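Local coordinates for monomethylamine corrinoid protein 1 (Methanosarcina barkeri, PDB 3EZX) that carries methyl groups on a bound corrinoid between the methyltransferases MtmB and MtbA during methanogenesis from monomethylamine, at residues V33-I38 against P80-N85; D37-G42 against N73-L78; A199-E202 against E206-K209. One frame throughout, in Å; residues are numbered along the deposited sequence.

Interaction 1. Residues V33-I38 against P80-N85; sequences VPALDI and PELEKN
Ala35 and Leu82 make the close part of this contact: the methyl CB of Ala35 lies 3.9 Å from Leu82 CD2, its bond from CA directed toward the facing segment. Its other neighbour is the aliphatic base of Glu81, whose CB stands 4.1 Å from Ala35 CB, with CG about as near. One small methyl thus fits against two successive residues of the last helical turn of 61-82, and the backbones come close there, Ala35 CA to Glu81 CA measuring 6.6 Å. Leu36 enters from the flank. With CG anti to the backbone N (chi1 -150°), it brings CD1 to 4.1 Å from Leu82 CD2, the two leucine side chains crossing at about a right angle.

The loose side is polar. Glu81 bends at chi2 (61°), and its carboxylate takes Lys84 NZ at 2.7 Å from OE2, on the syn side but 35° out of the carboxylate plane. Lys84 is exposed and poorly ordered, so the position of this salt bridge is less certain.

The contact joins the start of helix 35-55, N-capped by Pro34, to the end of helix 61-82 in the N-terminal helical bundle. Leu29 of helix 20-30 touches Glu81, while Leu111, Thr114 and Met115 of helix 107-118 pack on Leu82, bringing the corrinoid-binding Rossmann-like domain against this end of the bundle.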
ATOM      1  N   VAL A  33       7.429  -9.240 -19.168  1.00 43.27           N
ATOM      2  CA  VAL A  33       7.498  -7.986 -18.437  1.00 39.97           C
ATOM      3  C   VAL A  33       7.264  -8.237 -16.951  1.00 40.03           C
ATOM      4  O   VAL A  33       6.327  -8.939 -16.570  1.00 46.36           O
ATOM      5  CB  VAL A  33       6.458  -6.973 -18.948  1.00 40.87           C
ATOM      6  CG1 VAL A  33       6.604  -5.659 -18.189  1.00 37.37           C
ATOM      7  CG2 VAL A  33       6.661  -6.754 -20.430  1.00 30.47           C
ATOM      8  N   PRO A  34       8.127  -7.674 -16.094  1.00 33.06           N
ATOM      9  CA  PRO A  34       8.014  -7.837 -14.641  1.00 29.03           C
ATOM     10  C   PRO A  34       6.805  -7.150 -14.022  1.00 34.19           C
ATOM     11  O   PRO A  34       6.591  -5.958 -14.211  1.00 37.96           O
ATOM     12  CB  PRO A  34       9.330  -7.269 -14.128  1.00 26.31           C
ATOM     13  CG  PRO A  34       9.692  -6.245 -15.157  1.00 21.52           C
ATOM     14  CD  PRO A  34       9.340  -6.919 -16.454  1.00 25.25           C
ATOM     15  N   ALA A  35       6.032  -7.925 -13.270  1.00 36.25           N
ATOM     16  CA  ALA A  35       4.823  -7.448 -12.608  1.00 38.46           C
ATOM     17  C   ALA A  35       4.904  -6.044 -12.024  1.00 33.67           C
ATOM     18  O   ALA A  35       3.981  -5.244 -12.188  1.00 45.47           O
ATOM     19  CB  ALA A  35       4.410  -8.437 -11.512  1.00 33.88           C
ATOM     20  N   LEU A  36       5.998  -5.741 -11.339  1.00 40.31           N
ATOM     21  CA  LEU A  36       6.150  -4.428 -10.722  1.00 36.17           C
ATOM     22  C   LEU A  36       6.250  -3.298 -11.752  1.00 39.65           C
ATOM     23  O   LEU A  36       5.829  -2.175 -11.494  1.00 32.91           O
ATOM     24  CB  LEU A  36       7.369  -4.430  -9.809  1.00 37.88           C
ATOM     25  CG  LEU A  36       7.345  -3.507  -8.589  1.00 47.34           C
ATOM     26  CD1 LEU A  36       6.082  -3.734  -7.749  1.00 32.69           C
ATOM     27  CD2 LEU A  36       8.586  -3.791  -7.764  1.00 40.94           C
ATOM     28  N   ASP A  37       6.792  -3.595 -12.929  1.00 39.99           N
ATOM     29  CA  ASP A  37       6.896  -2.585 -13.980  1.00 42.12           C
ATOM     30  C   ASP A  37       5.517  -2.342 -14.569  1.00 40.07           C
ATOM     31  O   ASP A  37       5.188  -1.231 -14.974  1.00 31.80           O
ATOM     32  CB  ASP A  37       7.868  -3.037 -15.069  1.00 53.42           C
ATOM     33  CG  ASP A  37       9.313  -2.908 -14.640  1.00 64.48           C
ATOM     34  OD1 ASP A  37       9.668  -3.477 -13.586  1.00 74.08           O
ATOM     35  OD2 ASP A  37      10.090  -2.241 -15.355  1.00 60.92           O
ATOM     36  N   ILE A  38       4.713  -3.400 -14.610  1.00 33.43           N
ATOM     37  CA  ILE A  38       3.345  -3.321 -15.110  1.00 33.18           C
ATOM     38  C   ILE A  38       2.581  -2.340 -14.223  1.00 35.23           C
ATOM     39  O   ILE A  38       1.759  -1.561 -14.703  1.00 28.23           O
ATOM     40  CB  ILE A  38       2.651  -4.699 -15.042  1.00 33.76           C
ATOM     41  CG1 ILE A  38       3.331  -5.670 -16.017  1.00 28.44           C
ATOM     42  CG2 ILE A  38       1.176  -4.555 -15.355  1.00 33.68           C
ATOM     43  CD1 ILE A  38       2.755  -7.075 -15.972  1.00 31.98           C
ATOM     44  N   PRO A  80       0.158 -12.837  -7.034  1.00 33.47           N
ATOM     45  CA  PRO A  80       0.841 -14.129  -6.999  1.00 42.31           C
ATOM     46  C   PRO A  80       2.197 -14.057  -7.698  1.00 43.93           C
ATOM     47  O   PRO A  80       3.165 -14.685  -7.271  1.00 54.82           O
ATOM     48  CB  PRO A  80      -0.148 -15.062  -7.702  1.00 36.51           C
ATOM     49  CG  PRO A  80      -0.923 -14.146  -8.593  1.00 41.83           C
ATOM     50  CD  PRO A  80      -1.143 -12.953  -7.711  1.00 40.97           C
ATOM     51  N   GLU A  81       2.266 -13.273  -8.766  1.00 45.28           N
ATOM     52  CA  GLU A  81       3.506 -13.114  -9.509  1.00 47.81           C
ATOM     53  C   GLU A  81       4.542 -12.416  -8.630  1.00 44.93           C
ATOM     54  O   GLU A  81       5.733 -12.685  -8.731  1.00 53.02           O
ATOM     55  CB  GLU A  81       3.256 -12.286 -10.769  1.00 50.11           C
ATOM     56  CG  GLU A  81       4.261 -12.516 -11.873  1.00 66.80           C
ATOM     57  CD  GLU A  81       4.254 -13.952 -12.355  1.00 76.67           C
ATOM     58  OE1 GLU A  81       3.157 -14.472 -12.649  1.00 78.85           O
ATOM     59  OE2 GLU A  81       5.341 -14.559 -12.444  1.00 83.40           O
ATOM     60  N   LEU A  82       4.072 -11.524  -7.762  1.00 46.60           N
ATOM     61  CA  LEU A  82       4.945 -10.774  -6.865  1.00 44.30           C
ATOM     62  C   LEU A  82       5.392 -11.597  -5.665  1.00 54.81           C
ATOM     63  O   LEU A  82       6.477 -11.381  -5.125  1.00 52.53           O
ATOM     64  CB  LEU A  82       4.232  -9.520  -6.354  1.00 38.58           C
ATOM     65  CG  LEU A  82       3.908  -8.377  -7.316  1.00 45.72           C
ATOM     66  CD1 LEU A  82       2.990  -7.385  -6.624  1.00 51.16           C
ATOM     67  CD2 LEU A  82       5.188  -7.693  -7.767  1.00 40.17           C
ATOM     68  N   GLU A  83       4.549 -12.531  -5.239  1.00 62.12           N
ATOM     69  CA  GLU A  83       4.869 -13.364  -4.090  1.00 69.22           C
ATOM     70  C   GLU A  83       5.943 -14.400  -4.407  1.00 79.64           C
ATOM     71  O   GLU A  83       6.364 -15.159  -3.531  1.00 83.51           O
ATOM     72  CB  GLU A  83       3.603 -14.047  -3.568  1.00 60.74           C
ATOM     73  CG  GLU A  83       2.525 -13.064  -3.144  1.00 59.93           C
ATOM     74  CD  GLU A  83       1.278 -13.745  -2.626  1.00 59.63           C
ATOM     75  OE1 GLU A  83       0.808 -14.700  -3.282  1.00 49.03           O
ATOM     76  OE2 GLU A  83       0.763 -13.319  -1.570  1.00 63.56           O
ATOM     77  N   LYS A  84       6.383 -14.435  -5.661  1.00 86.19           N
ATOM     78  CA  LYS A  84       7.433 -15.363  -6.065  1.00 88.68           C
ATOM     79  C   LYS A  84       8.748 -14.774  -5.577  1.00 90.29           C
ATOM     80  O   LYS A  84       8.823 -13.584  -5.272  1.00 91.40           O
ATOM     81  CB  LYS A  84       7.465 -15.522  -7.586  1.00 84.63           C
ATOM     82  CG  LYS A  84       6.243 -16.218  -8.155  1.00 86.41           C
ATOM     83  CD  LYS A  84       6.332 -16.355  -9.666  1.00 91.40           C
ATOM     84  CE  LYS A  84       5.125 -17.102 -10.222  1.00 91.40           C
ATOM     85  NZ  LYS A  84       5.151 -17.185 -11.708  1.00 87.53           N
ATOM     86  N   ASN A  85       9.784 -15.600  -5.499  1.00 90.33           N
ATOM     87  CA  ASN A  85      11.082 -15.133  -5.032  1.00 91.40           C
ATOM     88  C   ASN A  85      10.989 -14.693  -3.576  1.00 91.40           C
ATOM     89  O   ASN A  85      11.530 -13.651  -3.204  1.00 91.40           O
ATOM     90  CB  ASN A  85      11.568 -13.951  -5.878  1.00 91.40           C
ATOM     91  CG  ASN A  85      11.582 -14.261  -7.359  1.00 91.40           C
ATOM     92  OD1 ASN A  85      12.216 -15.221  -7.801  1.00 91.40           O
ATOM     93  ND2 ASN A  85      10.883 -13.443  -8.140  1.00 91.40           N
TER

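Interaction 2. Residues D37-G42 against N73-L78; sequences DIITKG and NAMEVL
Helix segments 37-42 and 73-78 run roughly antiparallel, their directions 146° apart and their axes 11.5 Å from each other at closest approach. That spacing is wide, and the nearest CA atoms, of Ile38 and Leu78, are still 8.7 Å apart, so branched and long side chains fill the interval. Segment 37-42 includes a wider pi-type turn at 39-42.

Leu78 points toward the facing helix and divides its two methyls between two isoleucines. Its CD2 meets Ile38 CD1 at 3.8 Å, while its CD1 reaches Ile38 CG2 and, on the next residue, Ile39 CG1 at 3.5 Å. Ile39 and Leu78 lie alongside each other with their ends running in contrary senses. Farther along, Met75 comes in across Ile39 at about a right angle: bends at chi2 (-73°) and chi3 (80°) fold the thioether back, carrying CE to the CG1-CD1 end of Ile39 and placing SD 4.0 Å from Ile39 CD1. Leu43 of helix 35-55 and Leu9 of helix 3-14 extend this apolar layer, touching Leu78 and Ile38 respectively.

All four touching residues are buried and meet only through carbon and thioether sulfur. Such an apolar pairing is consistent with dispersion and exclusion of water holding these two bundle helices together, and no polar bond between the segments sets its direction.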
ATOM      1  N   ASP A  37       6.792  -3.595 -12.929  1.00 39.99           N
ATOM      2  CA  ASP A  37       6.896  -2.585 -13.980  1.00 42.12           C
ATOM      3  C   ASP A  37       5.517  -2.342 -14.569  1.00 40.07           C
ATOM      4  O   ASP A  37       5.188  -1.231 -14.974  1.00 31.80           O
ATOM      5  CB  ASP A  37       7.868  -3.037 -15.069  1.00 53.42           C
ATOM      6  CG  ASP A  37       9.313  -2.908 -14.640  1.00 64.48           C
ATOM      7  OD1 ASP A  37       9.668  -3.477 -13.586  1.00 74.08           O
ATOM      8  OD2 ASP A  37      10.090  -2.241 -15.355  1.00 60.92           O
ATOM      9  N   ILE A  38       4.713  -3.400 -14.610  1.00 33.43           N
ATOM     10  CA  ILE A  38       3.345  -3.321 -15.110  1.00 33.18           C
ATOM     11  C   ILE A  38       2.581  -2.340 -14.223  1.00 35.23           C
ATOM     12  O   ILE A  38       1.759  -1.561 -14.703  1.00 28.23           O
ATOM     13  CB  ILE A  38       2.651  -4.699 -15.042  1.00 33.76           C
ATOM     14  CG1 ILE A  38       3.331  -5.670 -16.017  1.00 28.44           C
ATOM     15  CG2 ILE A  38       1.176  -4.555 -15.355  1.00 33.68           C
ATOM     16  CD1 ILE A  38       2.755  -7.075 -15.972  1.00 31.98           C
ATOM     17  N   ILE A  39       2.861  -2.392 -12.923  1.00 30.38           N
ATOM     18  CA  ILE A  39       2.211  -1.510 -11.965  1.00 30.98           C
ATOM     19  C   ILE A  39       2.733  -0.074 -12.044  1.00 35.51           C
ATOM     20  O   ILE A  39       1.992   0.851 -12.377  1.00 37.46           O
ATOM     21  CB  ILE A  39       2.407  -2.011 -10.515  1.00 29.72           C
ATOM     22  CG1 ILE A  39       1.715  -3.354 -10.330  1.00 18.92           C
ATOM     23  CG2 ILE A  39       1.857  -0.991  -9.518  1.00 14.43           C
ATOM     24  CD1 ILE A  39       1.914  -3.946  -8.956  1.00 24.50           C
ATOM     25  N   THR A  40       4.018   0.105 -11.758  1.00 33.13           N
ATOM     26  CA  THR A  40       4.617   1.435 -11.755  1.00 39.62           C
ATOM     27  C   THR A  40       4.685   2.153 -13.101  1.00 29.13           C
ATOM     28  O   THR A  40       4.597   3.377 -13.143  1.00 31.98           O
ATOM     29  CB  THR A  40       6.037   1.400 -11.144  1.00 33.93           C
ATOM     30  OG1 THR A  40       6.943   0.768 -12.057  1.00 45.93           O
ATOM     31  CG2 THR A  40       6.024   0.624  -9.833  1.00 29.23           C
ATOM     32  N   LYS A  41       4.841   1.418 -14.196  1.00 27.21           N
ATOM     33  CA  LYS A  41       4.912   2.070 -15.504  1.00 30.02           C
ATOM     34  C   LYS A  41       3.608   2.034 -16.298  1.00 26.42           C
ATOM     35  O   LYS A  41       3.506   2.659 -17.359  1.00 28.57           O
ATOM     36  CB  LYS A  41       6.046   1.468 -16.338  1.00 37.44           C
ATOM     37  CG  LYS A  41       7.429   1.887 -15.862  1.00 38.77           C
ATOM     38  CD  LYS A  41       8.532   1.212 -16.657  1.00 51.76           C
ATOM     39  CE  LYS A  41       9.904   1.598 -16.116  1.00 69.55           C
ATOM     40  NZ  LYS A  41      11.004   0.848 -16.789  1.00 78.06           N
ATOM     41  N   GLY A  42       2.610   1.323 -15.775  1.00 28.31           N
ATOM     42  CA  GLY A  42       1.332   1.218 -16.458  1.00 25.38           C
ATOM     43  C   GLY A  42       0.089   1.532 -15.637  1.00 31.06           C
ATOM     44  O   GLY A  42      -0.556   2.559 -15.847  1.00 33.97           O
ATOM     45  N   ASN A  73      -8.618  -5.912  -9.745  1.00 21.26           N
ATOM     46  CA  ASN A  73      -8.645  -7.117 -10.552  1.00 30.93           C
ATOM     47  C   ASN A  73      -7.256  -7.369 -11.133  1.00 40.29           C
ATOM     48  O   ASN A  73      -6.837  -8.514 -11.292  1.00 48.53           O
ATOM     49  CB  ASN A  73      -9.673  -6.988 -11.683  1.00 25.12           C
ATOM     50  CG  ASN A  73     -11.101  -7.207 -11.208  1.00 29.02           C
ATOM     51  OD1 ASN A  73     -12.044  -7.152 -12.000  1.00 36.69           O
ATOM     52  ND2 ASN A  73     -11.268  -7.462  -9.917  1.00 22.81           N
ATOM     53  N   ALA A  74      -6.544  -6.294 -11.448  1.00 34.46           N
ATOM     54  CA  ALA A  74      -5.202  -6.405 -12.002  1.00 35.71           C
ATOM     55  C   ALA A  74      -4.266  -6.991 -10.950  1.00 36.87           C
ATOM     56  O   ALA A  74      -3.377  -7.788 -11.259  1.00 41.16           O
ATOM     57  CB  ALA A  74      -4.702  -5.035 -12.436  1.00 32.19           C
ATOM     58  N   MET A  75      -4.485  -6.594  -9.702  1.00 40.13           N
ATOM     59  CA  MET A  75      -3.669  -7.055  -8.586  1.00 39.26           C
ATOM     60  C   MET A  75      -3.844  -8.538  -8.294  1.00 38.50           C
ATOM     61  O   MET A  75      -2.924  -9.189  -7.801  1.00 34.16           O
ATOM     62  CB  MET A  75      -3.985  -6.221  -7.347  1.00 37.43           C
ATOM     63  CG  MET A  75      -3.483  -4.790  -7.442  1.00 46.01           C
ATOM     64  SD  MET A  75      -1.691  -4.688  -7.269  1.00 54.21           S
ATOM     65  CE  MET A  75      -1.172  -5.147  -8.882  1.00 35.80           C
ATOM     66  N   GLU A  76      -5.019  -9.073  -8.606  1.00 30.46           N
ATOM     67  CA  GLU A  76      -5.277 -10.486  -8.384  1.00 40.58           C
ATOM     68  C   GLU A  76      -4.397 -11.314  -9.321  1.00 42.36           C
ATOM     69  O   GLU A  76      -4.044 -12.454  -9.018  1.00 45.21           O
ATOM     70  CB  GLU A  76      -6.752 -10.809  -8.631  1.00 40.03           C
ATOM     71  CG  GLU A  76      -7.706 -10.032  -7.748  1.00 45.31           C
ATOM     72  CD  GLU A  76      -9.131 -10.528  -7.868  1.00 65.88           C
ATOM     73  OE1 GLU A  76      -9.592 -10.743  -9.010  1.00 70.74           O
ATOM     74  OE2 GLU A  76      -9.793 -10.698  -6.822  1.00 74.71           O
ATOM     75  N   VAL A  77      -4.034 -10.731 -10.458  1.00 36.74           N
ATOM     76  CA  VAL A  77      -3.191 -11.428 -11.413  1.00 35.24           C
ATOM     77  C   VAL A  77      -1.706 -11.218 -11.132  1.00 37.21           C
ATOM     78  O   VAL A  77      -0.898 -12.105 -11.383  1.00 46.39           O
ATOM     79  CB  VAL A  77      -3.486 -10.979 -12.857  1.00 38.02           C
ATOM     80  CG1 VAL A  77      -2.587 -11.724 -13.825  1.00 20.68           C
ATOM     81  CG2 VAL A  77      -4.946 -11.240 -13.198  1.00 24.26           C
ATOM     82  N   LEU A  78      -1.349 -10.052 -10.601  1.00 35.75           N
ATOM     83  CA  LEU A  78       0.051  -9.743 -10.313  1.00 35.70           C
ATOM     84  C   LEU A  78       0.533 -10.146  -8.914  1.00 41.11           C
ATOM     85  O   LEU A  78       1.699 -10.505  -8.745  1.00 36.24           O
ATOM     86  CB  LEU A  78       0.315  -8.246 -10.527  1.00 32.09           C
ATOM     87  CG  LEU A  78      -0.079  -7.638 -11.879  1.00 28.22           C
ATOM     88  CD1 LEU A  78       0.197  -6.154 -11.852  1.00 29.86           C
ATOM     89  CD2 LEU A  78       0.689  -8.296 -13.011  1.00 29.87           C
TER

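Interaction 3. Residues A199-E202 against E206-K209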
ATOM      1  N   ALA A 199       9.458   6.194   9.796  1.00 75.13           N
ATOM      2  CA  ALA A 199       9.645   6.306   8.353  1.00 70.34           C
ATOM      3  C   ALA A 199       8.383   6.495   7.512  1.00 67.93           C
ATOM      4  O   ALA A 199       7.354   6.992   7.979  1.00 57.76           O
ATOM      5  CB  ALA A 199      10.411   5.087   7.842  1.00 66.53           C
ATOM      6  N   THR A 200       8.514   6.098   6.248  1.00 67.20           N
ATOM      7  CA  THR A 200       7.462   6.164   5.239  1.00 60.29           C
ATOM      8  C   THR A 200       8.085   5.867   3.881  1.00 58.67           C
ATOM      9  O   THR A 200       9.303   5.919   3.722  1.00 47.97           O
ATOM     10  CB  THR A 200       6.798   7.560   5.166  1.00 57.40           C
ATOM     11  OG1 THR A 200       5.953   7.624   4.007  1.00 31.38           O
ATOM     12  CG2 THR A 200       7.850   8.650   5.084  1.00 32.37           C
ATOM     13  N   ALA A 201       7.245   5.545   2.908  1.00 61.77           N
ATOM     14  CA  ALA A 201       7.709   5.257   1.559  1.00 60.31           C
ATOM     15  C   ALA A 201       6.725   5.884   0.582  1.00 61.73           C
ATOM     16  O   ALA A 201       5.676   6.389   0.983  1.00 63.26           O
ATOM     17  CB  ALA A 201       7.794   3.756   1.338  1.00 55.70           C
ATOM     18  N   GLU A 202       7.065   5.860  -0.700  1.00 63.97           N
ATOM     19  CA  GLU A 202       6.192   6.438  -1.710  1.00 60.40           C
ATOM     20  C   GLU A 202       5.632   5.366  -2.625  1.00 52.48           C
ATOM     21  O   GLU A 202       4.731   5.630  -3.414  1.00 64.14           O
ATOM     22  CB  GLU A 202       6.951   7.482  -2.523  1.00 67.69           C
ATOM     23  CG  GLU A 202       7.388   8.684  -1.701  1.00 81.67           C
ATOM     24  CD  GLU A 202       8.309   9.612  -2.473  1.00 91.40           C
ATOM     25  OE1 GLU A 202       7.906  10.088  -3.557  1.00 91.40           O
ATOM     26  OE2 GLU A 202       9.437   9.865  -1.993  1.00 91.40           O
ATOM     27  N   GLU A 206      10.121   0.989  -2.614  1.00 53.04           N
ATOM     28  CA  GLU A 206      10.855   1.699  -1.576  1.00 54.52           C
ATOM     29  C   GLU A 206      10.407   1.246  -0.194  1.00 62.66           C
ATOM     30  O   GLU A 206      11.219   1.123   0.726  1.00 70.58           O
ATOM     31  CB  GLU A 206      10.639   3.203  -1.721  1.00 56.69           C
ATOM     32  CG  GLU A 206      11.835   4.033  -1.311  1.00 65.89           C
ATOM     33  CD  GLU A 206      11.618   5.507  -1.560  1.00 83.02           C
ATOM     34  OE1 GLU A 206      10.806   6.121  -0.834  1.00 81.94           O
ATOM     35  OE2 GLU A 206      12.254   6.050  -2.490  1.00 91.40           O
ATOM     36  N   ALA A 207       9.110   1.000  -0.053  1.00 61.96           N
ATOM     37  CA  ALA A 207       8.556   0.555   1.216  1.00 53.55           C
ATOM     38  C   ALA A 207       9.336  -0.654   1.707  1.00 51.77           C
ATOM     39  O   ALA A 207       9.732  -0.717   2.869  1.00 51.19           O
ATOM     40  CB  ALA A 207       7.085   0.203   1.046  1.00 54.60           C
ATOM     41  N   ALA A 208       9.558  -1.610   0.811  1.00 48.01           N
ATOM     42  CA  ALA A 208      10.296  -2.819   1.149  1.00 52.23           C
ATOM     43  C   ALA A 208      11.715  -2.477   1.601  1.00 56.19           C
ATOM     44  O   ALA A 208      12.174  -2.963   2.634  1.00 58.19           O
ATOM     45  CB  ALA A 208      10.336  -3.758  -0.047  1.00 41.62           C
ATOM     46  N   LYS A 209      12.409  -1.648   0.826  1.00 49.79           N
ATOM     47  CA  LYS A 209      13.765  -1.255   1.182  1.00 55.08           C
ATOM     48  C   LYS A 209      13.786  -0.597   2.556  1.00 56.57           C
ATOM     49  O   LYS A 209      14.513  -1.036   3.445  1.00 65.24           O
ATOM     50  CB  LYS A 209      14.346  -0.280   0.153  1.00 61.96           C
ATOM     51  CG  LYS A 209      14.840  -0.929  -1.126  1.00 73.92           C
ATOM     52  CD  LYS A 209      15.566   0.085  -1.999  1.00 83.20           C
ATOM     53  CE  LYS A 209      16.138  -0.559  -3.253  1.00 87.61           C
ATOM     54  NZ  LYS A 209      16.858   0.438  -4.100  1.00 83.85           N
TER
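Ala201 carries this contact, its methyl lying against Ala207 on the facing helix, and the chain before it is extended. At Ala199 the backbone runs nearly stretched out, after helix 189-195. The CB of Thr200 points away from the facing helix, and its side chain touches Asp189 and Ile192 of helix 189-195. Next, Ala201 turns the opposite way, its CB directed toward the helix. That CB stands 3.6 Å from Ala207 CB. The methyl also faces the CA and N of Ala207, so it meets helix backbone as well as another methyl, and the alanine backbones come within 4.8 Å, Ala201 CA to Ala207 CA.

The same Ala201 and Glu202 belong to the pocket of 5-hydroxybenzimidazolylcobamide and touch it. The loop into helix 204-213 thus forms part of the corrinoid-binding wall in the Rossmann-like alpha/beta domain, a parallel sheet flanked by helices that is the usual B12-binding fold.

Glu202 follows, with its chain extended beyond CG and lying alongside that of Glu206, both pointing the same way. Their carboxylates are turned 79° against each other, and Glu202 OE2 stands 4.2 Å from Glu206 OE1. The approach of like charges might raise the proton affinity of one of them, although Glu202 is exposed to solvent. Glu206 OE1 also lies 3.8 Å from the backbone N of Glu202, too long for a bond. At the start of the helix, Asn203 OD1 accepts a hydrogen bond from Glu206 N.

From the N terminus, helices 3-14 and 20-30 come first, and helix 35-55 then opens both interaction 1 and interaction 2. Helix 61-82 returns roughly antiparallel, so interaction 2 (37-42 with 73-78) closes the inner loop and interaction 1 (33-38 with 80-85) the outer one around the same hairpin of helices. They share Asp37 and Ile38 and touch directly, Leu82 CD1 lying 4.3 Å from Ile39 CD1. Interaction 3 comes later in series, closing a short local turn into helix 204-213 of the corrinoid-binding domain. Its centre lies about 18 Å from that of interaction 1 and 19 Å from that of interaction 2, without contact.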